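Local atomic coordinates of ABC-type transport system, molybdenum-specific extracellular solute-binding protein (Clostridium difficile, PDB entry 4KD5), a protein that probably binds molybdate or tungstate outside the cell as the solute-binding component of an ABC transporter. Residues L16-V30 against F214-F227. Sequence-based numbering, arbitrary orientation.
Sequences LKEAMAKIEEEYKKV and FLLSESGQKIFEEF
Ile-23 of helix 17-28 pushes into a hole formed by Phe-214, Leu-215, Ile-223 and Phe-224, a worked example of knobs-into-holes packing between helices far apart in sequence. From its CB two branches part. CG2, anti to the backbone N, meets Leu-215 CD2 at 3.7 Å, while CG1, beside the backbone N (chi1 -71°), touches both Ile-223 CG2 and Phe-224 CZ. At the tip, CD1 lies 3.6 Å from Ile-223 CG2 and also touches Phe-224 CE2 and Phe-214 CE2. The interlock is mutual: Ile-223 sits among Ala-19, Lys-22, Ile-23 and Glu-26, its CD1 3.6 Å from Glu-26 CG.

Aromatic rings extend the seam both ways. Ala-19 CA stands over the centre of the Phe-227 ring, 3.7 Å from the centroid, in a CH-pi contact, with Glu-18 C over the same face nearer the rim, so that the ring lies against the helix backbone. Ala-19 CB reaches Phe-224 CD1, and the selenium of Met-20, a selenomethionine, approaches the edge of the Phe-224 ring, 4.0 Å from CZ. Farther along, Tyr-27 CD1 comes over one face of the Phe-214 ring, 3.5 Å from Phe-214 CG, the ring planes inclined at 54°; the Tyr-27 hydroxyl is hydrogen-bonded to Lys-210 NZ of the second subunit. On the more exposed flank, Lys-22 NZ makes a long salt bridge to Glu-226 OE2 (3.8 Å) and another to Glu-26.

The axes of helices 17-28 and 218-226 run roughly antiparallel, at 144°, and approach to 9.0 Å. The seam joins helix 17-28 to helices 205-215 and 218-226, and Phe-224, which also touches Val-85 of strand 82-94, ties it to the sheet within the alpha-beta-alpha fold of a periplasmic-binding-protein domain.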
loop_
_atom_site.group_PDB
_atom_site.type_symbol
_atom_site.label_atom_id
_atom_site.label_comp_id
_atom_site.label_asym_id
_atom_site.label_seq_id
_atom_site.Cartn_x
_atom_site.Cartn_y
_atom_site.Cartn_z
ATOM N N LEU A 16 -2.847 -27.005 0.125
ATOM C CA LEU A 16 -3.677 -25.898 0.602
ATOM C C LEU A 16 -4.881 -25.606 -0.289
ATOM O O LEU A 16 -5.687 -24.737 0.035
ATOM C CB LEU A 16 -2.844 -24.617 0.738
ATOM C CG LEU A 16 -1.826 -24.437 1.869
ATOM C CD1 LEU A 16 -2.451 -24.742 3.215
ATOM C CD2 LEU A 16 -0.588 -25.282 1.657
ATOM N N LYS A 17 -4.998 -26.322 -1.404
ATOM C CA LYS A 17 -6.017 -26.014 -2.424
ATOM C C LYS A 17 -7.443 -25.822 -1.909
ATOM O O LYS A 17 -8.141 -24.891 -2.321
ATOM C CB LYS A 17 -6.005 -27.049 -3.562
ATOM C CG LYS A 17 -7.203 -26.948 -4.507
ATOM C CD LYS A 17 -7.101 -27.897 -5.706
ATOM C CE LYS A 17 -6.459 -27.218 -6.910
ATOM N NZ LYS A 17 -6.470 -28.074 -8.132
ATOM N N GLU A 18 -7.868 -26.693 -1.000
ATOM C CA GLU A 18 -9.230 -26.629 -0.480
ATOM C C GLU A 18 -9.442 -25.410 0.413
ATOM O O GLU A 18 -10.522 -24.825 0.424
ATOM C CB GLU A 18 -9.594 -27.920 0.260
ATOM C CG GLU A 18 -9.393 -29.190 -0.560
ATOM C CD GLU A 18 -7.985 -29.746 -0.450
ATOM O OE1 GLU A 18 -7.601 -30.176 0.658
ATOM O OE2 GLU A 18 -7.261 -29.750 -1.467
ATOM N N ALA A 19 -8.407 -25.016 1.145
ATOM C CA ALA A 19 -8.505 -23.855 2.026
ATOM C C ALA A 19 -8.476 -22.544 1.242
ATOM O O ALA A 19 -9.189 -21.595 1.573
ATOM C CB ALA A 19 -7.397 -23.873 3.059
HETATM N N MSE A 20 -7.649 -22.504 0.201
HETATM C CA MSE A 20 -7.443 -21.292 -0.590
HETATM C C MSE A 20 -8.678 -20.888 -1.385
HETATM O O MSE A 20 -8.828 -19.727 -1.764
HETATM C CB MSE A 20 -6.254 -21.462 -1.537
HETATM C CG MSE A 20 -4.913 -21.612 -0.845
HETATM SE SE MSE A 20 -4.560 -20.240 0.478
HETATM C CE MSE A 20 -4.448 -18.721 -0.711
ATOM N N ALA A 21 -9.559 -21.848 -1.641
ATOM C CA ALA A 21 -10.810 -21.564 -2.335
ATOM C C ALA A 21 -11.770 -20.764 -1.454
ATOM O O ALA A 21 -12.452 -19.857 -1.932
ATOM C CB ALA A 21 -11.456 -22.851 -2.802
ATOM N N LYS A 22 -11.831 -21.105 -0.171
ATOM C CA LYS A 22 -12.648 -20.354 0.778
ATOM C C LYS A 22 -11.982 -19.010 1.079
ATOM O O LYS A 22 -12.662 -18.028 1.367
ATOM C CB LYS A 22 -12.850 -21.159 2.063
ATOM C CG LYS A 22 -13.776 -20.520 3.087
ATOM C CD LYS A 22 -15.232 -20.587 2.648
ATOM C CE LYS A 22 -16.175 -20.709 3.841
ATOM N NZ LYS A 22 -16.074 -19.576 4.801
ATOM N N ILE A 23 -10.654 -18.976 1.004
ATOM C CA ILE A 23 -9.902 -17.729 1.152
ATOM C C ILE A 23 -10.242 -16.733 0.030
ATOM O O ILE A 23 -10.376 -15.528 0.269
ATOM C CB ILE A 23 -8.374 -17.988 1.184
ATOM C CG1 ILE A 23 -7.957 -18.678 2.489
ATOM C CG2 ILE A 23 -7.599 -16.694 0.996
ATOM C CD1 ILE A 23 -8.133 -17.823 3.729
ATOM N N GLU A 24 -10.391 -17.242 -1.191
ATOM C CA GLU A 24 -10.706 -16.402 -2.344
ATOM C C GLU A 24 -12.091 -15.763 -2.252
ATOM O O GLU A 24 -12.231 -14.552 -2.410
ATOM C CB GLU A 24 -10.577 -17.206 -3.646
ATOM C CG GLU A 24 -9.209 -17.143 -4.301
ATOM C CD GLU A 24 -9.032 -18.180 -5.398
ATOM O OE1 GLU A 24 -8.865 -17.787 -6.572
ATOM O OE2 GLU A 24 -9.050 -19.389 -5.083
ATOM N N GLU A 25 -13.109 -16.580 -1.995
ATOM C CA GLU A 25 -14.484 -16.086 -1.903
ATOM C C GLU A 25 -14.681 -15.149 -0.714
ATOM O O GLU A 25 -15.536 -14.266 -0.747
ATOM C CB GLU A 25 -15.486 -17.250 -1.850
ATOM C CG GLU A 25 -15.948 -17.648 -0.444
ATOM C CD GLU A 25 -17.406 -17.300 -0.191
ATOM O OE1 GLU A 25 -18.005 -17.859 0.754
ATOM O OE2 GLU A 25 -17.953 -16.458 -0.934
ATOM N N GLU A 26 -13.876 -15.333 0.328
ATOM C CA GLU A 26 -14.013 -14.540 1.543
ATOM C C GLU A 26 -13.263 -13.217 1.452
ATOM O O GLU A 26 -13.677 -12.223 2.043
ATOM C CB GLU A 26 -13.529 -15.345 2.752
ATOM C CG GLU A 26 -14.271 -15.065 4.047
ATOM C CD GLU A 26 -15.626 -15.745 4.107
ATOM O OE1 GLU A 26 -16.288 -15.657 5.162
ATOM O OE2 GLU A 26 -16.034 -16.366 3.103
ATOM N N TYR A 27 -12.156 -13.206 0.714
ATOM C CA TYR A 27 -11.396 -11.977 0.517
ATOM C C TYR A 27 -12.125 -11.073 -0.459
ATOM O O TYR A 27 -12.039 -9.850 -0.372
ATOM C CB TYR A 27 -9.989 -12.270 -0.001
ATOM C CG TYR A 27 -9.073 -11.075 0.083
ATOM C CD1 TYR A 27 -8.690 -10.568 1.313
ATOM C CD2 TYR A 27 -8.591 -10.454 -1.061
ATOM C CE1 TYR A 27 -7.859 -9.480 1.409
ATOM C CE2 TYR A 27 -7.751 -9.359 -0.976
ATOM C CZ TYR A 27 -7.391 -8.881 0.267
ATOM O OH TYR A 27 -6.558 -7.800 0.383
ATOM N N LYS A 28 -12.834 -11.690 -1.396
ATOM C CA LYS A 28 -13.598 -10.951 -2.388
ATOM C C LYS A 28 -14.677 -10.114 -1.705
ATOM O O LYS A 28 -15.035 -9.038 -2.184
ATOM C CB LYS A 28 -14.220 -11.916 -3.403
ATOM C CG LYS A 28 -14.879 -11.233 -4.590
ATOM C CD LYS A 28 -13.888 -10.352 -5.340
ATOM C CE LYS A 28 -14.589 -9.513 -6.398
ATOM N NZ LYS A 28 -13.626 -8.648 -7.137
ATOM N N LYS A 29 -15.169 -10.606 -0.571
ATOM C CA LYS A 29 -16.222 -9.926 0.181
ATOM C C LYS A 29 -15.717 -8.713 0.958
ATOM O O LYS A 29 -16.492 -7.820 1.291
ATOM C CB LYS A 29 -16.921 -10.913 1.121
ATOM C CG LYS A 29 -17.753 -11.954 0.396
ATOM C CD LYS A 29 -17.988 -13.209 1.236
ATOM C CE LYS A 29 -18.863 -12.944 2.448
ATOM N NZ LYS A 29 -19.399 -14.212 3.029
ATOM N N VAL A 30 -14.417 -8.686 1.235
ATOM C CA VAL A 30 -13.805 -7.580 1.977
ATOM C C VAL A 30 -12.898 -6.702 1.106
ATOM O O VAL A 30 -12.342 -5.714 1.580
ATOM C CB VAL A 30 -13.021 -8.083 3.213
ATOM C CG1 VAL A 30 -13.968 -8.688 4.234
ATOM C CG2 VAL A 30 -11.979 -9.106 2.796
ATOM N N PHE A 214 -4.609 -10.607 5.611
ATOM C CA PHE A 214 -5.923 -11.231 5.717
ATOM C C PHE A 214 -5.750 -12.681 6.149
ATOM O O PHE A 214 -6.522 -13.203 6.949
ATOM C CB PHE A 214 -6.685 -11.172 4.391
ATOM C CG PHE A 214 -7.946 -11.988 4.387
ATOM C CD1 PHE A 214 -9.048 -11.588 5.129
ATOM C CD2 PHE A 214 -8.033 -13.154 3.640
ATOM C CE1 PHE A 214 -10.217 -12.340 5.131
ATOM C CE2 PHE A 214 -9.196 -13.911 3.634
ATOM C CZ PHE A 214 -10.292 -13.500 4.382
ATOM N N LEU A 215 -4.720 -13.318 5.605
ATOM C CA LEU A 215 -4.395 -14.699 5.932
ATOM C C LEU A 215 -3.991 -14.827 7.398
ATOM O O LEU A 215 -4.330 -15.806 8.061
ATOM C CB LEU A 215 -3.264 -15.199 5.029
ATOM C CG LEU A 215 -3.485 -15.125 3.520
ATOM C CD1 LEU A 215 -2.261 -15.616 2.756
ATOM C CD2 LEU A 215 -4.703 -15.934 3.129
ATOM N N LEU A 216 -3.275 -13.824 7.896
ATOM C CA LEU A 216 -2.773 -13.825 9.265
ATOM C C LEU A 216 -3.808 -13.268 10.240
ATOM O O LEU A 216 -3.574 -13.217 11.448
ATOM C CB LEU A 216 -1.470 -13.024 9.351
ATOM C CG LEU A 216 -0.325 -13.480 8.447
ATOM C CD1 LEU A 216 0.799 -12.461 8.417
ATOM C CD2 LEU A 216 0.214 -14.831 8.896
ATOM N N SER A 217 -4.958 -12.857 9.710
ATOM C CA SER A 217 -6.018 -12.276 10.536
ATOM C C SER A 217 -6.902 -13.345 11.174
ATOM O O SER A 217 -6.885 -14.507 10.756
ATOM C CB SER A 217 -6.878 -11.318 9.711
ATOM O OG SER A 217 -7.772 -12.029 8.876
ATOM N N GLU A 218 -7.667 -12.942 12.185
ATOM C CA GLU A 218 -8.527 -13.858 12.927
ATOM C C GLU A 218 -9.512 -14.593 12.022
ATOM O O GLU A 218 -9.684 -15.803 12.137
ATOM C CB GLU A 218 -9.256 -13.107 14.049
ATOM C CG GLU A 218 -8.312 -12.440 15.047
ATOM C CD GLU A 218 -9.006 -11.428 15.942
ATOM O OE1 GLU A 218 -10.250 -11.465 16.034
ATOM O OE2 GLU A 218 -8.301 -10.595 16.552
ATOM N N SER A 219 -10.143 -13.861 11.109
ATOM C CA SER A 219 -11.092 -14.467 10.175
ATOM C C SER A 219 -10.400 -15.402 9.181
ATOM O O SER A 219 -10.935 -16.458 8.842
ATOM C CB SER A 219 -11.880 -13.390 9.424
ATOM O OG SER A 219 -11.101 -12.819 8.389
ATOM N N GLY A 220 -9.215 -15.015 8.716
ATOM C CA GLY A 220 -8.455 -15.832 7.783
ATOM C C GLY A 220 -7.913 -17.086 8.446
ATOM O O GLY A 220 -7.957 -18.173 7.865
ATOM N N GLN A 221 -7.400 -16.932 9.665
ATOM C CA GLN A 221 -6.938 -18.066 10.456
ATOM C C GLN A 221 -8.066 -19.061 10.709
ATOM O O GLN A 221 -7.866 -20.272 10.596
ATOM C CB GLN A 221 -6.344 -17.580 11.781
ATOM C CG GLN A 221 -4.998 -16.892 11.646
ATOM C CD GLN A 221 -3.887 -17.846 11.263
ATOM O OE1 GLN A 221 -3.356 -18.567 12.108
ATOM N NE2 GLN A 221 -3.535 -17.864 9.981
ATOM N N LYS A 222 -9.248 -18.549 11.044
ATOM C CA LYS A 222 -10.417 -19.399 11.267
ATOM C C LYS A 222 -10.850 -20.153 10.012
ATOM O O LYS A 222 -11.483 -21.203 10.103
ATOM C CB LYS A 222 -11.593 -18.587 11.826
ATOM C CG LYS A 222 -11.444 -18.179 13.286
ATOM C CD LYS A 222 -12.743 -17.596 13.832
ATOM C CE LYS A 222 -12.564 -17.037 15.237
ATOM N NZ LYS A 222 -13.843 -16.499 15.792
ATOM N N ILE A 223 -10.519 -19.609 8.846
ATOM C CA ILE A 223 -10.803 -20.282 7.580
ATOM C C ILE A 223 -9.893 -21.499 7.413
ATOM O O ILE A 223 -10.351 -22.580 7.041
ATOM C CB ILE A 223 -10.659 -19.322 6.377
ATOM C CG1 ILE A 223 -11.852 -18.368 6.318
ATOM C CG2 ILE A 223 -10.563 -20.091 5.072
ATOM C CD1 ILE A 223 -11.797 -17.411 5.154
ATOM N N PHE A 224 -8.610 -21.323 7.707
ATOM C CA PHE A 224 -7.658 -22.420 7.631
ATOM C C PHE A 224 -7.972 -23.507 8.660
ATOM O O PHE A 224 -7.636 -24.671 8.454
ATOM C CB PHE A 224 -6.225 -21.907 7.819
ATOM C CG PHE A 224 -5.677 -21.168 6.630
ATOM C CD1 PHE A 224 -5.378 -21.840 5.456
ATOM C CD2 PHE A 224 -5.439 -19.804 6.696
ATOM C CE1 PHE A 224 -4.864 -21.159 4.361
ATOM C CE2 PHE A 224 -4.923 -19.122 5.606
ATOM C CZ PHE A 224 -4.637 -19.804 4.437
ATOM N N GLU A 225 -8.622 -23.128 9.758
ATOM C CA GLU A 225 -8.995 -24.081 10.805
ATOM C C GLU A 225 -10.236 -24.909 10.451
ATOM O O GLU A 225 -10.482 -25.961 11.044
ATOM C CB GLU A 225 -9.144 -23.367 12.159
ATOM C CG GLU A 225 -7.829 -22.807 12.696
ATOM C CD GLU A 225 -8.019 -21.773 13.794
ATOM O OE1 GLU A 225 -9.160 -21.613 14.274
ATOM O OE2 GLU A 225 -7.024 -21.117 14.172
ATOM N N GLU A 226 -11.013 -24.433 9.483
ATOM C CA GLU A 226 -12.120 -25.214 8.939
ATOM C C GLU A 226 -11.573 -26.408 8.171
ATOM O O GLU A 226 -12.243 -27.423 8.011
ATOM C CB GLU A 226 -12.973 -24.358 7.994
ATOM C CG GLU A 226 -13.661 -23.165 8.636
ATOM C CD GLU A 226 -14.327 -22.258 7.613
ATOM O OE1 GLU A 226 -14.385 -22.640 6.426
ATOM O OE2 GLU A 226 -14.788 -21.161 7.992
ATOM N N PHE A 227 -10.344 -26.271 7.691
ATOM C CA PHE A 227 -9.757 -27.280 6.824
ATOM C C PHE A 227 -8.694 -28.111 7.540
ATOM O O PHE A 227 -7.896 -28.802 6.901
ATOM C CB PHE A 227 -9.215 -26.627 5.544
ATOM C CG PHE A 227 -10.291 -26.048 4.661
ATOM C CD1 PHE A 227 -10.857 -26.810 3.650
ATOM C CD2 PHE A 227 -10.753 -24.753 4.854
ATOM C CE1 PHE A 227 -11.856 -26.289 2.841
ATOM C CE2 PHE A 227 -11.752 -24.225 4.048
ATOM C CZ PHE A 227 -12.303 -24.994 3.040
#